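Local structure of dimethyl-sulfide monooxygenase (Hyphomicrobium sulfonivorans, 6AK1) at residues M44-G49 / G403-F408. The protein catalyses the FMN-dependent, NADH-consuming oxidation of dimethyl sulfide to methanethiol and formaldehyde, the first step in dimethyl sulfide degradation. Sequence-based numbering, arbitrary orientation.
Sequences MELERG and GSVTDF
Glu45 sends its CG anti to the backbone N (chi1 173°) and then bends at chi2, which carries the carboxylate across to Thr406; the threonine OG1 donates a hydrogen bond of 2.7 Å to Glu45 OE2. One turn later Arg48 grips the same carboxylate side-on, NE to Glu45 OE1 and NH2 to Glu45 OE2 at 2.9 Å, both bonds nearly straight. The two flat groups are not coplanar: the acceptors lie almost in the guanidinium plane, but NE and NH2 come in from above the carboxylate plane (42° out of it at OE1). Arg48 NH2 and Thr406 OG1 reach Glu45 OE2 from opposite faces of the carboxylate, so one oxygen takes a donor from each helix. The guanidinium edge also meets Thr406 CG2, 3.8 Å from Arg48 NH2, and NH2 forms a second salt bridge with Asp410. With an alanine at Glu45, Thr406 would probably lose its acceptor on the facing helix, and Arg48, left with Asp410, would be freer to turn. On the side facing the barrel strands, Leu46 CD2 packs on Val405 CG1 at 3.6 Å, the side chains crossing at about a right angle. The segments run nearly parallel (16°, axes 9.9 Å apart), and Leu46 and Val405 both rest on Ala9 of strand 6-12, so helices 36-48 and 403-418 meet over the TIM-barrel wall where its first and last strands adjoin.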
ATOM      1  N   MET A  44      12.071  13.057  -3.976  1.00 20.34           N
ATOM      2  CA  MET A  44      12.979  13.464  -5.040  1.00 21.20           C
ATOM      3  C   MET A  44      13.957  12.351  -5.386  1.00 22.87           C
ATOM      4  O   MET A  44      14.271  12.137  -6.563  1.00 21.66           O
ATOM      5  CB  MET A  44      13.732  14.724  -4.631  1.00 24.69           C
ATOM      6  CG  MET A  44      12.832  15.937  -4.453  1.00 22.68           C
ATOM      7  SD  MET A  44      13.804  17.466  -4.390  1.00 32.69           S
ATOM      8  CE  MET A  44      14.385  17.434  -2.707  1.00 23.07           C
ATOM      9  N   GLU A  45      14.447  11.636  -4.366  1.00 20.42           N
ATOM     10  CA  GLU A  45      15.387  10.550  -4.589  1.00 23.18           C
ATOM     11  C   GLU A  45      14.739   9.399  -5.360  1.00 26.24           C
ATOM     12  O   GLU A  45      15.405   8.756  -6.180  1.00 23.36           O
ATOM     13  CB  GLU A  45      15.943  10.072  -3.245  1.00 22.73           C
ATOM     14  CG  GLU A  45      16.811   8.827  -3.320  1.00 24.08           C
ATOM     15  CD  GLU A  45      18.214   9.098  -3.878  1.00 27.77           C
ATOM     16  OE1 GLU A  45      18.423  10.170  -4.479  1.00 25.74           O
ATOM     17  OE2 GLU A  45      19.110   8.238  -3.700  1.00 29.15           O
ATOM     18  N   LEU A  46      13.441   9.149  -5.141  1.00 23.77           N
ATOM     19  CA  LEU A  46      12.729   8.156  -5.942  1.00 22.87           C
ATOM     20  C   LEU A  46      12.666   8.536  -7.417  1.00 22.44           C
ATOM     21  O   LEU A  46      12.688   7.649  -8.273  1.00 22.75           O
ATOM     22  CB  LEU A  46      11.315   7.942  -5.395  1.00 22.02           C
ATOM     23  CG  LEU A  46      11.186   7.258  -4.022  1.00 22.45           C
ATOM     24  CD1 LEU A  46       9.768   6.836  -3.769  1.00 26.54           C
ATOM     25  CD2 LEU A  46      12.082   6.054  -3.930  1.00 21.14           C
ATOM     26  N   GLU A  47      12.590   9.834  -7.748  1.00 22.51           N
ATOM     27  CA  GLU A  47      12.529  10.199  -9.164  1.00 25.69           C
ATOM     28  C   GLU A  47      13.892  10.119  -9.837  1.00 23.41           C
ATOM     29  O   GLU A  47      13.968   9.841 -11.034  1.00 28.33           O
ATOM     30  CB  GLU A  47      11.934  11.603  -9.354  1.00 27.47           C
ATOM     31  CG  GLU A  47      10.486  11.650  -8.989  1.00 26.19           C
ATOM     32  CD  GLU A  47       9.688  12.741  -9.686  1.00 25.09           C
ATOM     33  OE1 GLU A  47      10.227  13.829  -9.986  1.00 31.31           O
ATOM     34  OE2 GLU A  47       8.492  12.501  -9.927  1.00 25.58           O
ATOM     35  N   ARG A  48      14.971  10.341  -9.092  1.00 26.35           N
ATOM     36  CA  ARG A  48      16.302  10.108  -9.638  1.00 30.24           C
ATOM     37  C   ARG A  48      16.443   8.681 -10.165  1.00 26.53           C
ATOM     38  O   ARG A  48      17.170   8.445 -11.136  1.00 29.59           O
ATOM     39  CB  ARG A  48      17.368  10.406  -8.572  1.00 29.94           C
ATOM     40  CG  ARG A  48      18.812  10.253  -9.054  1.00 24.35           C
ATOM     41  CD  ARG A  48      19.812  10.637  -7.982  1.00 27.10           C
ATOM     42  NE  ARG A  48      19.952   9.654  -6.908  1.00 25.62           N
ATOM     43  CZ  ARG A  48      20.810   8.635  -6.928  1.00 28.56           C
ATOM     44  NH1 ARG A  48      21.594   8.443  -7.985  1.00 27.96           N
ATOM     45  NH2 ARG A  48      20.888   7.801  -5.894  1.00 22.14           N
ATOM     46  N   GLY A  49      15.739   7.727  -9.562  1.00 29.50           N
ATOM     47  CA  GLY A  49      15.742   6.355 -10.019  1.00 25.36           C
ATOM     48  C   GLY A  49      14.506   5.922 -10.776  1.00 30.28           C
ATOM     49  O   GLY A  49      14.372   4.725 -11.059  1.00 31.36           O
ATOM     50  N   GLY A 403      19.219   4.978   2.738  1.00 22.34           N
ATOM     51  CA  GLY A 403      20.256   4.247   2.020  1.00 19.57           C
ATOM     52  C   GLY A 403      19.728   3.057   1.240  1.00 25.32           C
ATOM     53  O   GLY A 403      20.269   2.713   0.182  1.00 21.76           O
ATOM     54  N   SER A 404      18.658   2.423   1.737  1.00 24.21           N
ATOM     55  CA  SER A 404      18.108   1.257   1.055  1.00 24.74           C
ATOM     56  C   SER A 404      17.649   1.609  -0.355  1.00 25.05           C
ATOM     57  O   SER A 404      17.918   0.866  -1.301  1.00 25.21           O
ATOM     58  CB  SER A 404      16.958   0.674   1.870  1.00 25.33           C
ATOM     59  OG  SER A 404      16.001   0.069   1.015  1.00 31.33           O
ATOM     60  N   VAL A 405      16.976   2.752  -0.510  1.00 24.29           N
ATOM     61  CA  VAL A 405      16.540   3.226  -1.824  1.00 22.76           C
ATOM     62  C   VAL A 405      17.721   3.738  -2.643  1.00 22.04           C
ATOM     63  O   VAL A 405      17.845   3.436  -3.840  1.00 22.13           O
ATOM     64  CB  VAL A 405      15.475   4.321  -1.652  1.00 21.35           C
ATOM     65  CG1 VAL A 405      15.369   5.149  -2.917  1.00 24.08           C
ATOM     66  CG2 VAL A 405      14.134   3.725  -1.273  1.00 23.11           C
ATOM     67  N   THR A 406      18.594   4.527  -2.013  1.00 22.09           N
ATOM     68  CA  THR A 406      19.779   5.046  -2.691  1.00 23.26           C
ATOM     69  C   THR A 406      20.677   3.924  -3.204  1.00 24.56           C
ATOM     70  O   THR A 406      21.165   3.986  -4.341  1.00 24.26           O
ATOM     71  CB  THR A 406      20.552   5.964  -1.745  1.00 26.53           C
ATOM     72  OG1 THR A 406      19.716   7.071  -1.386  1.00 25.16           O
ATOM     73  CG2 THR A 406      21.820   6.498  -2.424  1.00 25.78           C
ATOM     74  N   ASP A 407      20.913   2.889  -2.386  1.00 21.85           N
ATOM     75  CA  ASP A 407      21.735   1.768  -2.844  1.00 23.10           C
ATOM     76  C   ASP A 407      21.069   1.029  -4.004  1.00 26.61           C
ATOM     77  O   ASP A 407      21.738   0.645  -4.973  1.00 24.65           O
ATOM     78  CB  ASP A 407      22.007   0.788  -1.700  1.00 24.02           C
ATOM     79  CG  ASP A 407      23.101   1.250  -0.767  1.00 28.92           C
ATOM     80  OD1 ASP A 407      23.804   2.240  -1.087  1.00 31.55           O
ATOM     81  OD2 ASP A 407      23.262   0.599   0.295  1.00 28.00           O
ATOM     82  N   PHE A 408      19.752   0.804  -3.918  1.00 21.52           N
ATOM     83  CA  PHE A 408      19.045   0.177  -5.031  1.00 23.44           C
ATOM     84  C   PHE A 408      19.221   0.974  -6.316  1.00 21.29           C
ATOM     85  O   PHE A 408      19.529   0.411  -7.372  1.00 23.82           O
ATOM     86  CB  PHE A 408      17.559   0.024  -4.715  1.00 20.77           C
ATOM     87  CG  PHE A 408      16.870  -0.972  -5.601  1.00 20.23           C
ATOM     88  CD1 PHE A 408      16.331  -0.581  -6.809  1.00 17.04           C
ATOM     89  CD2 PHE A 408      16.797  -2.316  -5.232  1.00 21.49           C
ATOM     90  CE1 PHE A 408      15.718  -1.492  -7.637  1.00 20.37           C
ATOM     91  CE2 PHE A 408      16.178  -3.238  -6.061  1.00 19.60           C
ATOM     92  CZ  PHE A 408      15.641  -2.826  -7.262  1.00 17.20           C
TER